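Local coordinates for protein D-lactate dehydrogenase (Fermentative) (Pseudomonas aeruginosa, PDB 6ABJ) that catalyses the NAD-dependent interconversion of D-lactate and pyruvate as a tetramer, binding NADH in a Rossmann-fold domain, at residues 119-124 and 311-316; 129-134 and 305-310; 219-224 and 251-256. All blocks are in the same frame, centred on the assembly; numbering follows the deposited sequence.

Interaction 1: 119-124 and 311-316; sequences HAVAEH and HQAFLT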
ATOM      1  N   HIS B 119      30.804   2.073   2.063  1.00 31.67           N
ATOM      2  CA  HIS B 119      30.056   0.827   1.885  1.00 32.62           C
ATOM      3  C   HIS B 119      28.552   0.988   2.084  1.00 30.13           C
ATOM      4  O   HIS B 119      27.772   0.447   1.304  1.00 28.58           O
ATOM      5  CB  HIS B 119      30.585  -0.279   2.770  1.00 34.83           C
ATOM      6  CG  HIS B 119      31.922  -0.747   2.345  1.00 37.37           C
ATOM      7  ND1 HIS B 119      32.105  -1.560   1.252  1.00 39.87           N
ATOM      8  CD2 HIS B 119      33.166  -0.474   2.830  1.00 43.71           C
ATOM      9  CE1 HIS B 119      33.401  -1.785   1.086  1.00 40.31           C
ATOM     10  NE2 HIS B 119      34.059  -1.139   2.032  1.00 41.13           N
ATOM     11  N   ALA B 120      28.150   1.702   3.116  1.00 28.76           N
ATOM     12  CA  ALA B 120      26.723   1.894   3.365  1.00 29.31           C
ATOM     13  C   ALA B 120      26.055   2.550   2.171  1.00 27.63           C
ATOM     14  O   ALA B 120      24.978   2.089   1.712  1.00 26.18           O
ATOM     15  CB  ALA B 120      26.481   2.705   4.614  1.00 28.56           C
ATOM     16  N   VAL B 121      26.661   3.627   1.665  1.00 28.33           N
ATOM     17  CA  VAL B 121      26.083   4.398   0.583  1.00 28.13           C
ATOM     18  C   VAL B 121      26.095   3.633  -0.747  1.00 30.16           C
ATOM     19  O   VAL B 121      25.092   3.594  -1.464  1.00 26.77           O
ATOM     20  CB  VAL B 121      26.716   5.819   0.459  1.00 28.88           C
ATOM     21  CG1 VAL B 121      26.069   6.604  -0.687  1.00 29.25           C
ATOM     22  CG2 VAL B 121      26.495   6.594   1.757  1.00 29.69           C
ATOM     23  N   ALA B 122      27.189   2.958  -1.067  1.00 27.68           N
ATOM     24  CA  ALA B 122      27.263   2.242  -2.327  1.00 26.84           C
ATOM     25  C   ALA B 122      26.296   1.004  -2.310  1.00 26.31           C
ATOM     26  O   ALA B 122      25.698   0.681  -3.318  1.00 25.01           O
ATOM     27  CB  ALA B 122      28.693   1.794  -2.587  1.00 26.99           C
ATOM     28  N   GLU B 123      26.187   0.352  -1.165  1.00 25.98           N
ATOM     29  CA  GLU B 123      25.268  -0.740  -0.986  1.00 24.51           C
ATOM     30  C   GLU B 123      23.811  -0.291  -1.230  1.00 24.49           C
ATOM     31  O   GLU B 123      23.023  -1.008  -1.867  1.00 23.41           O
ATOM     32  CB  GLU B 123      25.485  -1.431   0.338  1.00 25.49           C
ATOM     33  CG  GLU B 123      26.782  -2.248   0.362  1.00 27.17           C
ATOM     34  CD  GLU B 123      27.064  -2.866   1.722  1.00 28.24           C
ATOM     35  OE1 GLU B 123      26.147  -2.941   2.538  1.00 27.64           O
ATOM     36  OE2 GLU B 123      28.250  -3.272   1.953  1.00 32.73           O
ATOM     37  N   HIS B 124      23.481   0.888  -0.744  1.00 23.86           N
ATOM     38  CA  HIS B 124      22.159   1.409  -0.890  1.00 24.67           C
ATOM     39  C   HIS B 124      21.858   1.699  -2.368  1.00 24.58           C
ATOM     40  O   HIS B 124      20.777   1.390  -2.837  1.00 24.05           O
ATOM     41  CB  HIS B 124      21.996   2.664  -0.101  1.00 24.81           C
ATOM     42  CG  HIS B 124      20.561   3.112  -0.018  1.00 23.38           C
ATOM     43  ND1 HIS B 124      19.678   2.562   0.866  1.00 23.80           N
ATOM     44  CD2 HIS B 124      19.888   4.092  -0.649  1.00 22.67           C
ATOM     45  CE1 HIS B 124      18.493   3.150   0.750  1.00 23.92           C
ATOM     46  NE2 HIS B 124      18.600   4.098  -0.157  1.00 23.09           N
ATOM     47  N   HIS B 311      17.033  10.219   1.856  1.00 30.77           N
ATOM     48  CA  HIS B 311      18.446  10.307   2.237  1.00 31.40           C
ATOM     49  C   HIS B 311      18.830   9.301   3.316  1.00 32.21           C
ATOM     50  O   HIS B 311      19.201   9.645   4.470  1.00 33.46           O
ATOM     51  CB  HIS B 311      18.834  11.718   2.631  1.00 35.70           C
ATOM     52  CG  HIS B 311      20.307  11.969   2.486  1.00 36.32           C
ATOM     53  ND1 HIS B 311      20.809  13.190   2.117  1.00 39.89           N
ATOM     54  CD2 HIS B 311      21.366  11.121   2.538  1.00 38.44           C
ATOM     55  CE1 HIS B 311      22.121  13.089   1.941  1.00 42.09           C
ATOM     56  NE2 HIS B 311      22.489  11.847   2.208  1.00 40.47           N
ATOM     57  N   GLN B 312      18.616   8.043   2.933  1.00 28.01           N
ATOM     58  CA  GLN B 312      18.695   6.860   3.747  1.00 25.20           C
ATOM     59  C   GLN B 312      19.969   6.076   3.496  1.00 22.76           C
ATOM     60  O   GLN B 312      20.246   5.077   4.166  1.00 24.91           O
ATOM     61  CB  GLN B 312      17.444   5.997   3.368  1.00 26.44           C
ATOM     62  CG  GLN B 312      17.086   4.920   4.310  1.00 26.05           C
ATOM     63  CD  GLN B 312      16.017   3.987   3.813  1.00 26.62           C
ATOM     64  OE1 GLN B 312      14.981   4.419   3.297  1.00 26.47           O
ATOM     65  NE2 GLN B 312      16.235   2.709   4.023  1.00 26.87           N
ATOM     66  N   ALA B 313      20.781   6.512   2.596  1.00 24.76           N
ATOM     67  CA  ALA B 313      21.926   5.716   2.125  1.00 27.28           C
ATOM     68  C   ALA B 313      23.004   5.476   3.170  1.00 28.89           C
ATOM     69  O   ALA B 313      23.647   4.446   3.126  1.00 27.00           O
ATOM     70  CB  ALA B 313      22.570   6.345   0.887  1.00 29.10           C
ATOM     71  N   PHE B 314      23.116   6.392   4.141  1.00 29.74           N
ATOM     72  CA  PHE B 314      24.015   6.147   5.289  1.00 34.33           C
ATOM     73  C   PHE B 314      23.348   5.552   6.501  1.00 33.72           C
ATOM     74  O   PHE B 314      23.991   5.395   7.549  1.00 33.13           O
ATOM     75  CB  PHE B 314      24.788   7.429   5.663  1.00 32.36           C
ATOM     76  CG  PHE B 314      23.924   8.566   6.141  1.00 31.45           C
ATOM     77  CD1 PHE B 314      23.467   8.591   7.443  1.00 29.63           C
ATOM     78  CD2 PHE B 314      23.632   9.622   5.309  1.00 31.41           C
ATOM     79  CE1 PHE B 314      22.688   9.612   7.895  1.00 30.39           C
ATOM     80  CE2 PHE B 314      22.899  10.693   5.770  1.00 30.48           C
ATOM     81  CZ  PHE B 314      22.432  10.680   7.066  1.00 30.99           C
ATOM     82  N   LEU B 315      22.075   5.128   6.348  1.00 31.83           N
ATOM     83  CA  LEU B 315      21.297   4.631   7.462  1.00 30.63           C
ATOM     84  C   LEU B 315      21.529   3.145   7.683  1.00 31.55           C
ATOM     85  O   LEU B 315      20.615   2.298   7.481  1.00 28.76           O
ATOM     86  CB  LEU B 315      19.786   4.939   7.305  1.00 31.58           C
ATOM     87  CG  LEU B 315      18.949   4.936   8.595  1.00 33.34           C
ATOM     88  CD1 LEU B 315      19.187   6.199   9.439  1.00 34.52           C
ATOM     89  CD2 LEU B 315      17.474   4.758   8.342  1.00 33.22           C
ATOM     90  N   THR B 316      22.747   2.805   8.115  1.00 28.72           N
ATOM     91  CA  THR B 316      23.074   1.504   8.667  1.00 28.50           C
ATOM     92  C   THR B 316      23.665   1.650  10.071  1.00 31.75           C
ATOM     93  O   THR B 316      24.164   2.720  10.416  1.00 32.03           O
ATOM     94  CB  THR B 316      24.091   0.744   7.852  1.00 30.23           C
ATOM     95  OG1 THR B 316      25.357   1.424   7.866  1.00 29.62           O
ATOM     96  CG2 THR B 316      23.635   0.586   6.376  1.00 30.06           C
TER
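Gln312 meets the imidazole of His124 across the side of helix 118-134, the two side chains crossing at about a right angle with ring and amide planes 57° apart. Gln312 NE2 comes no closer than 4.0 Å to His124 CE1, which is packing. Asp274, which binds NADH in this protein, holds the chain here through the backbone N of both Gln312 and Ala313. One face of the imidazole is covered by Ala313 CA, with the Gln312 carbonyl group beside it; Ala313 CA sits 3.9 Å from the His124 ring centroid in a CH-pi contact, 24° off the ring normal. His124 reaches this position with CG anti to its backbone N (chi1 -169°), and Thr309 OG1 restrains its rotation by bonding NE2. The small Ala313 side chain suits the narrow gap between the ring and Val121, its CB touching Val121 CG1 at 3.8 Å. Ala313 O lies only 3.1 Å from Ala120 O, an approach of two acceptors that is probably tolerated because Arg134 of the second subunit bonds both oxygens. From Phe314 only the root meets the helix, with CB 4.3 Å from Val121 CG2, while the ring leads away to stack on Tyr116. A type I turn from Gln312 to Leu315, closed by Leu315 N to Gln312 O at 2.8 Å, bends the chain back to Thr316. There Thr316 OG1 rests 3.7 Å from Ala120 CB, whose methyl leaves room for it; the hydroxyl N-caps helix 317-335 at Ala319 N and also bonds Asp157 of the second subunit. Phe314, like Asp274, binds NADH, though none is bound here, and the arrangement is consistent with a buried wall of the cofactor site beside the Rossmann domain.

Interaction 2: 129-134 and 305-310; sequences ILTLNR and NVVVTA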
ATOM      1  N   ILE B 129      19.089  -0.161  -7.350  1.00 19.67           N
ATOM      2  CA  ILE B 129      19.166  -0.788  -8.691  1.00 20.03           C
ATOM      3  C   ILE B 129      18.355  -2.083  -8.746  1.00 20.57           C
ATOM      4  O   ILE B 129      17.545  -2.301  -9.672  1.00 20.80           O
ATOM      5  CB  ILE B 129      20.655  -1.103  -9.059  1.00 20.62           C
ATOM      6  CG1 ILE B 129      21.348   0.211  -9.357  1.00 20.94           C
ATOM      7  CG2 ILE B 129      20.727  -2.008 -10.278  1.00 21.08           C
ATOM      8  CD1 ILE B 129      22.816   0.169  -9.546  1.00 22.05           C
ATOM      9  N   LEU B 130      18.529  -2.936  -7.744  1.00 20.67           N
ATOM     10  CA  LEU B 130      17.893  -4.240  -7.794  1.00 22.35           C
ATOM     11  C   LEU B 130      16.418  -4.155  -7.558  1.00 21.19           C
ATOM     12  O   LEU B 130      15.659  -4.838  -8.209  1.00 20.57           O
ATOM     13  CB  LEU B 130      18.529  -5.190  -6.779  1.00 22.47           C
ATOM     14  CG  LEU B 130      19.839  -5.791  -7.341  1.00 25.68           C
ATOM     15  CD1 LEU B 130      20.640  -6.303  -6.206  1.00 27.43           C
ATOM     16  CD2 LEU B 130      19.547  -6.841  -8.424  1.00 28.21           C
ATOM     17  N   THR B 131      15.978  -3.258  -6.659  1.00 20.99           N
ATOM     18  CA  THR B 131      14.575  -3.128  -6.447  1.00 21.68           C
ATOM     19  C   THR B 131      13.873  -2.611  -7.726  1.00 21.09           C
ATOM     20  O   THR B 131      12.768  -3.046  -8.053  1.00 20.99           O
ATOM     21  CB  THR B 131      14.170  -2.316  -5.169  1.00 26.16           C
ATOM     22  OG1 THR B 131      12.747  -2.453  -5.001  1.00 30.74           O
ATOM     23  CG2 THR B 131      14.389  -0.902  -5.295  1.00 28.89           C
ATOM     24  N   LEU B 132      14.477  -1.641  -8.381  1.00 20.46           N
ATOM     25  CA  LEU B 132      13.901  -1.119  -9.589  1.00 20.59           C
ATOM     26  C   LEU B 132      13.885  -2.185 -10.715  1.00 19.09           C
ATOM     27  O   LEU B 132      12.894  -2.352 -11.413  1.00 20.26           O
ATOM     28  CB  LEU B 132      14.688   0.094 -10.073  1.00 20.06           C
ATOM     29  CG  LEU B 132      14.472   1.417  -9.295  1.00 20.45           C
ATOM     30  CD1 LEU B 132      15.600   2.395  -9.558  1.00 20.15           C
ATOM     31  CD2 LEU B 132      13.111   1.982  -9.742  1.00 21.22           C
ATOM     32  N   ASN B 133      15.006  -2.890 -10.844  1.00 20.22           N
ATOM     33  CA  ASN B 133      15.192  -3.848 -11.926  1.00 19.20           C
ATOM     34  C   ASN B 133      14.128  -4.969 -11.781  1.00 18.51           C
ATOM     35  O   ASN B 133      13.373  -5.268 -12.721  1.00 19.28           O
ATOM     36  CB  ASN B 133      16.585  -4.404 -11.794  1.00 19.64           C
ATOM     37  CG  ASN B 133      16.936  -5.430 -12.848  1.00 22.22           C
ATOM     38  OD1 ASN B 133      16.061  -6.143 -13.379  1.00 21.59           O
ATOM     39  ND2 ASN B 133      18.229  -5.593 -13.074  1.00 24.26           N
ATOM     40  N   ARG B 134      14.055  -5.542 -10.586  1.00 18.19           N
ATOM     41  CA  ARG B 134      13.217  -6.682 -10.343  1.00 19.03           C
ATOM     42  C   ARG B 134      11.796  -6.243  -9.801  1.00 20.06           C
ATOM     43  O   ARG B 134      10.954  -7.090  -9.450  1.00 20.74           O
ATOM     44  CB  ARG B 134      13.875  -7.717  -9.447  1.00 19.59           C
ATOM     45  CG  ARG B 134      15.312  -8.102  -9.868  1.00 20.51           C
ATOM     46  CD  ARG B 134      15.364  -8.582 -11.315  1.00 21.53           C
ATOM     47  NE  ARG B 134      14.737  -9.849 -11.397  1.00 21.70           N
ATOM     48  CZ  ARG B 134      15.344 -11.039 -11.353  1.00 21.84           C
ATOM     49  NH1 ARG B 134      16.645 -11.169 -11.398  1.00 22.73           N
ATOM     50  NH2 ARG B 134      14.614 -12.110 -11.373  1.00 22.94           N
ATOM     51  N   ASN B 305       8.117   3.228 -11.920  1.00 22.87           N
ATOM     52  CA  ASN B 305       9.503   2.910 -12.178  1.00 21.29           C
ATOM     53  C   ASN B 305      10.433   3.953 -11.567  1.00 21.50           C
ATOM     54  O   ASN B 305      11.559   4.119 -11.987  1.00 21.73           O
ATOM     55  CB  ASN B 305       9.729   2.823 -13.695  1.00 21.58           C
ATOM     56  CG  ASN B 305       9.233   4.085 -14.478  1.00 23.34           C
ATOM     57  OD1 ASN B 305       8.358   4.816 -14.035  1.00 23.67           O
ATOM     58  ND2 ASN B 305       9.800   4.290 -15.666  1.00 23.97           N
ATOM     59  N   VAL B 306       9.935   4.570 -10.512  1.00 22.23           N
ATOM     60  CA  VAL B 306      10.724   5.465  -9.633  1.00 22.19           C
ATOM     61  C   VAL B 306      10.641   5.032  -8.187  1.00 20.81           C
ATOM     62  O   VAL B 306       9.568   4.729  -7.709  1.00 22.01           O
ATOM     63  CB  VAL B 306      10.211   6.902  -9.723  1.00 23.17           C
ATOM     64  CG1 VAL B 306      10.904   7.813  -8.737  1.00 24.14           C
ATOM     65  CG2 VAL B 306      10.345   7.410 -11.137  1.00 21.97           C
ATOM     66  N   VAL B 307      11.804   4.975  -7.511  1.00 21.04           N
ATOM     67  CA  VAL B 307      11.867   4.725  -6.060  1.00 21.86           C
ATOM     68  C   VAL B 307      12.707   5.836  -5.456  1.00 22.50           C
ATOM     69  O   VAL B 307      13.811   6.081  -5.928  1.00 22.00           O
ATOM     70  CB  VAL B 307      12.555   3.346  -5.768  1.00 21.57           C
ATOM     71  CG1 VAL B 307      12.789   3.189  -4.286  1.00 23.19           C
ATOM     72  CG2 VAL B 307      11.646   2.204  -6.301  1.00 22.07           C
ATOM     73  N   VAL B 308      12.152   6.435  -4.421  1.00 23.37           N
ATOM     74  CA  VAL B 308      12.795   7.530  -3.681  1.00 24.49           C
ATOM     75  C   VAL B 308      12.904   7.085  -2.249  1.00 24.06           C
ATOM     76  O   VAL B 308      11.933   6.641  -1.661  1.00 24.64           O
ATOM     77  CB  VAL B 308      11.982   8.810  -3.717  1.00 25.39           C
ATOM     78  CG1 VAL B 308      12.657   9.906  -2.826  1.00 26.00           C
ATOM     79  CG2 VAL B 308      11.802   9.259  -5.140  1.00 24.94           C
ATOM     80  N   THR B 309      14.159   7.126  -1.718  1.00 25.00           N
ATOM     81  CA  THR B 309      14.415   6.985  -0.322  1.00 24.54           C
ATOM     82  C   THR B 309      14.901   8.341   0.218  1.00 24.98           C
ATOM     83  O   THR B 309      15.502   9.109  -0.521  1.00 22.91           O
ATOM     84  CB  THR B 309      15.427   5.818  -0.028  1.00 24.94           C
ATOM     85  OG1 THR B 309      16.595   5.962  -0.797  1.00 24.84           O
ATOM     86  CG2 THR B 309      14.783   4.426  -0.399  1.00 25.75           C
ATOM     87  N   ALA B 310      14.591   8.599   1.491  1.00 27.29           N
ATOM     88  CA  ALA B 310      14.668   9.949   2.029  1.00 29.58           C
ATOM     89  C   ALA B 310      16.018  10.208   2.705  1.00 29.77           C
ATOM     90  O   ALA B 310      16.141  10.297   3.946  1.00 32.71           O
ATOM     91  CB  ALA B 310      13.464  10.257   2.918  1.00 29.79           C
TER
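The 129-134 segment of helix 118-134, carrying Thr131 and Leu132, packs roughly antiparallel against strand 306-308, their N-to-C directions 151° apart and their axes approaching to 9.0 Å. At that spacing the backbones stay apart and branched apolar side chains fill the gap. Leu132 does most of the touching: its CD2 methyl sits 3.7 Å from Val307 CG2, and the two side chains lie alongside, pointing opposite ways. CD2 also reaches the backbone at the start of the strand, 3.5 Å from Asn305 O. Having CG anti to its carbonyl carbon (chi1 -75°) turns the Leu132 branch toward the sheet. Strand 306-308 is the outermost strand of the parallel Rossmann sheet within this chain, and the helix packs on one face of that sheet; Leu132 therefore also lies against Met244 and Ile246 of strand 243-247. Val307, beta-branched and suited to an extended backbone, points to the helix, whereas Val306 points away, as neighbouring residues in a strand do. Thr131 makes a looser contact, its CG2 methyl 4.3 Å from Val307 CG2. A threonine serves here because its two branches do different work: the methyl faces the valine while OG1 bonds His137 ND1 of the following helix. Asn305 turns its amide from the helix, and its ND2 bonds Gly269 O at the adjoining strand.

Interaction 3: 219-224 and 251-256; sequences LHCPLT and GALVNA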
ATOM      1  N   LEU B 219      25.379   8.381 -10.096  1.00 27.79           N
ATOM      2  CA  LEU B 219      26.091   9.607  -9.777  1.00 29.15           C
ATOM      3  C   LEU B 219      26.793   9.507  -8.419  1.00 31.32           C
ATOM      4  O   LEU B 219      26.166   9.239  -7.376  1.00 29.62           O
ATOM      5  CB  LEU B 219      25.143  10.786  -9.775  1.00 29.89           C
ATOM      6  CG  LEU B 219      24.302  10.935 -11.008  1.00 30.91           C
ATOM      7  CD1 LEU B 219      23.236  12.019 -10.918  1.00 30.06           C
ATOM      8  CD2 LEU B 219      25.194  11.266 -12.188  1.00 31.05           C
ATOM      9  N   HIS B 220      28.102   9.759  -8.447  1.00 34.42           N
ATOM     10  CA  HIS B 220      28.877   9.847  -7.230  1.00 38.16           C
ATOM     11  C   HIS B 220      29.914  10.983  -7.232  1.00 43.02           C
ATOM     12  O   HIS B 220      30.879  10.913  -6.490  1.00 47.31           O
ATOM     13  CB  HIS B 220      29.599   8.546  -7.017  1.00 35.27           C
ATOM     14  CG  HIS B 220      28.681   7.372  -6.988  1.00 35.49           C
ATOM     15  ND1 HIS B 220      28.023   6.955  -5.845  1.00 34.32           N
ATOM     16  CD2 HIS B 220      28.293   6.545  -7.982  1.00 31.85           C
ATOM     17  CE1 HIS B 220      27.280   5.910  -6.143  1.00 34.39           C
ATOM     18  NE2 HIS B 220      27.447   5.635  -7.428  1.00 35.70           N
ATOM     19  N   CYS B 221      29.703  12.015  -8.028  1.00 41.15           N
ATOM     20  CA  CYS B 221      30.642  13.122  -8.051  1.00 44.34           C
ATOM     21  C   CYS B 221      30.210  14.187  -7.035  1.00 49.26           C
ATOM     22  O   CYS B 221      28.994  14.349  -6.774  1.00 41.03           O
ATOM     23  CB  CYS B 221      30.711  13.704  -9.444  1.00 45.95           C
ATOM     24  SG  CYS B 221      29.052  14.120 -10.092  1.00 44.30           S
ATOM     25  N   PRO B 222      31.198  14.937  -6.466  1.00 48.03           N
ATOM     26  CA  PRO B 222      30.892  16.101  -5.651  1.00 44.31           C
ATOM     27  C   PRO B 222      30.053  17.130  -6.369  1.00 40.17           C
ATOM     28  O   PRO B 222      30.123  17.294  -7.621  1.00 39.33           O
ATOM     29  CB  PRO B 222      32.307  16.688  -5.327  1.00 48.98           C
ATOM     30  CG  PRO B 222      33.191  15.473  -5.322  1.00 49.51           C
ATOM     31  CD  PRO B 222      32.656  14.670  -6.503  1.00 50.58           C
ATOM     32  N   LEU B 223      29.228  17.837  -5.598  1.00 41.80           N
ATOM     33  CA  LEU B 223      28.470  18.949  -6.158  1.00 44.92           C
ATOM     34  C   LEU B 223      29.339  20.234  -6.176  1.00 49.55           C
ATOM     35  O   LEU B 223      29.841  20.636  -5.140  1.00 56.79           O
ATOM     36  CB  LEU B 223      27.168  19.211  -5.356  1.00 46.01           C
ATOM     37  CG  LEU B 223      26.418  20.507  -5.713  1.00 47.12           C
ATOM     38  CD1 LEU B 223      25.862  20.463  -7.118  1.00 47.11           C
ATOM     39  CD2 LEU B 223      25.309  20.823  -4.693  1.00 49.95           C
ATOM     40  N   THR B 224      29.441  20.878  -7.325  1.00 50.98           N
ATOM     41  CA  THR B 224      30.221  22.113  -7.495  1.00 54.39           C
ATOM     42  C   THR B 224      29.496  22.894  -8.559  1.00 54.56           C
ATOM     43  O   THR B 224      28.498  22.414  -9.117  1.00 51.80           O
ATOM     44  CB  THR B 224      31.634  21.836  -7.999  1.00 50.98           C
ATOM     45  OG1 THR B 224      31.559  21.320  -9.337  1.00 52.85           O
ATOM     46  CG2 THR B 224      32.342  20.844  -7.085  1.00 49.77           C
ATOM     47  N   GLY B 251      21.337  16.167  -4.338  1.00 36.11           N
ATOM     48  CA  GLY B 251      20.125  16.491  -5.082  1.00 37.53           C
ATOM     49  C   GLY B 251      20.350  17.346  -6.274  1.00 37.76           C
ATOM     50  O   GLY B 251      19.816  17.092  -7.367  1.00 38.04           O
ATOM     51  N   ALA B 252      21.225  18.334  -6.107  1.00 39.57           N
ATOM     52  CA  ALA B 252      21.399  19.340  -7.155  1.00 42.53           C
ATOM     53  C   ALA B 252      22.197  18.824  -8.346  1.00 38.54           C
ATOM     54  O   ALA B 252      22.413  19.568  -9.290  1.00 40.77           O
ATOM     55  CB  ALA B 252      22.044  20.639  -6.566  1.00 40.20           C
ATOM     56  N   LEU B 253      22.694  17.583  -8.297  1.00 37.70           N
ATOM     57  CA  LEU B 253      23.382  16.982  -9.488  1.00 35.99           C
ATOM     58  C   LEU B 253      22.441  16.803 -10.636  1.00 37.64           C
ATOM     59  O   LEU B 253      22.837  16.662 -11.791  1.00 38.47           O
ATOM     60  CB  LEU B 253      24.052  15.650  -9.133  1.00 35.29           C
ATOM     61  CG  LEU B 253      25.206  15.670  -8.154  1.00 39.34           C
ATOM     62  CD1 LEU B 253      25.741  14.281  -7.852  1.00 39.35           C
ATOM     63  CD2 LEU B 253      26.387  16.555  -8.615  1.00 40.51           C
ATOM     64  N   VAL B 254      21.136  16.819 -10.341  1.00 39.08           N
ATOM     65  CA  VAL B 254      20.163  16.562 -11.350  1.00 41.09           C
ATOM     66  C   VAL B 254      19.093  17.667 -11.373  1.00 38.43           C
ATOM     67  O   VAL B 254      18.806  18.281 -10.351  1.00 43.55           O
ATOM     68  CB  VAL B 254      19.558  15.158 -11.052  1.00 44.57           C
ATOM     69  CG1 VAL B 254      18.354  15.267 -10.169  1.00 42.69           C
ATOM     70  CG2 VAL B 254      19.167  14.514 -12.337  1.00 48.92           C
ATOM     71  N   ASN B 255      18.545  17.919 -12.541  1.00 35.87           N
ATOM     72  CA  ASN B 255      17.434  18.805 -12.687  1.00 40.71           C
ATOM     73  C   ASN B 255      16.181  17.968 -12.696  1.00 38.14           C
ATOM     74  O   ASN B 255      15.735  17.496 -13.723  1.00 35.23           O
ATOM     75  CB  ASN B 255      17.516  19.632 -13.987  1.00 40.68           C
ATOM     76  CG  ASN B 255      16.467  20.720 -14.056  1.00 46.98           C
ATOM     77  OD1 ASN B 255      15.650  20.894 -13.136  1.00 51.32           O
ATOM     78  ND2 ASN B 255      16.428  21.415 -15.182  1.00 47.19           N
ATOM     79  N   ALA B 256      15.598  17.846 -11.523  1.00 39.91           N
ATOM     80  CA  ALA B 256      14.481  16.921 -11.324  1.00 40.71           C
ATOM     81  C   ALA B 256      13.340  17.183 -12.244  1.00 42.18           C
ATOM     82  O   ALA B 256      12.696  16.272 -12.779  1.00 41.45           O
ATOM     83  CB  ALA B 256      14.030  16.985  -9.878  1.00 40.15           C
TER
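At the carboxyl ends of two neighbouring strands of the Rossmann sheet, 216-219 and 243-247, the loops that follow are joined by Leu253, which pushes its isobutyl group into a bend formed by Leu219, Cys221 and Leu223. It stands at the end of a short 3-10 segment, 251-253, and its extended side chain, with CG anti to the carbonyl carbon (chi1 -65°), carries both methyls across to the other loop. Its CD1 packs 4.0 Å from Leu219 CB, the two leucines passing flank to flank with their tips oppositely directed. The same methyl presses against the backbone, with Leu253 CD1 3.4 Å from Cys221 O, a close van der Waals approach. Leu253 CD2 touches Cys221 SG at 3.9 Å, the thiol being a soft, weakly polar group that tolerates apolar company. Further along, Leu253 CD2 also meets Leu223, lying 4.2 Å from its CD1. Leu223 spans Ala252 as well: its CD1 and CD2 come to 3.9 and 3.8 Å from Ala252 CB, a methyl small enough to nest against both branches. Around this cluster, Leu219 and Cys221 also pack on Ile166 of the neighbouring strand 162-166, and the Cys221 side chain lies against what is probably the glycine-rich GxGxxG turn of the Rossmann fold, about 6 Å from the side chain of Asp190, an NADH-binding residue. The joint is thus largely apolar, methyls against side chains and one close carbonyl oxygen, with Leu223 at a partly exposed edge; it depends on close fit and dispersion, with no directed bond between the two segments.

In the fold
All three interactions involve the Rossmann domain of this D-isomer-specific 2-hydroxyacid dehydrogenase, and along the sequence they are nested: interaction 3 lies inside the loop closed by interaction 2, which itself lies inside that closed by interaction 1. Interactions 1 and 2 share helix 118-134 and have centres 14 Å apart; they touch directly where His124 bonds Thr309, and both meet the second subunit. Interaction 3 stands apart, its centre about 17 Å from that of interaction 1 and 18 Å from that of interaction 2, at the ends of inner strands of the Rossmann sheet. Interaction 1 thus joins NADH-binding residues to the second-subunit interface, which interaction 2 also meets.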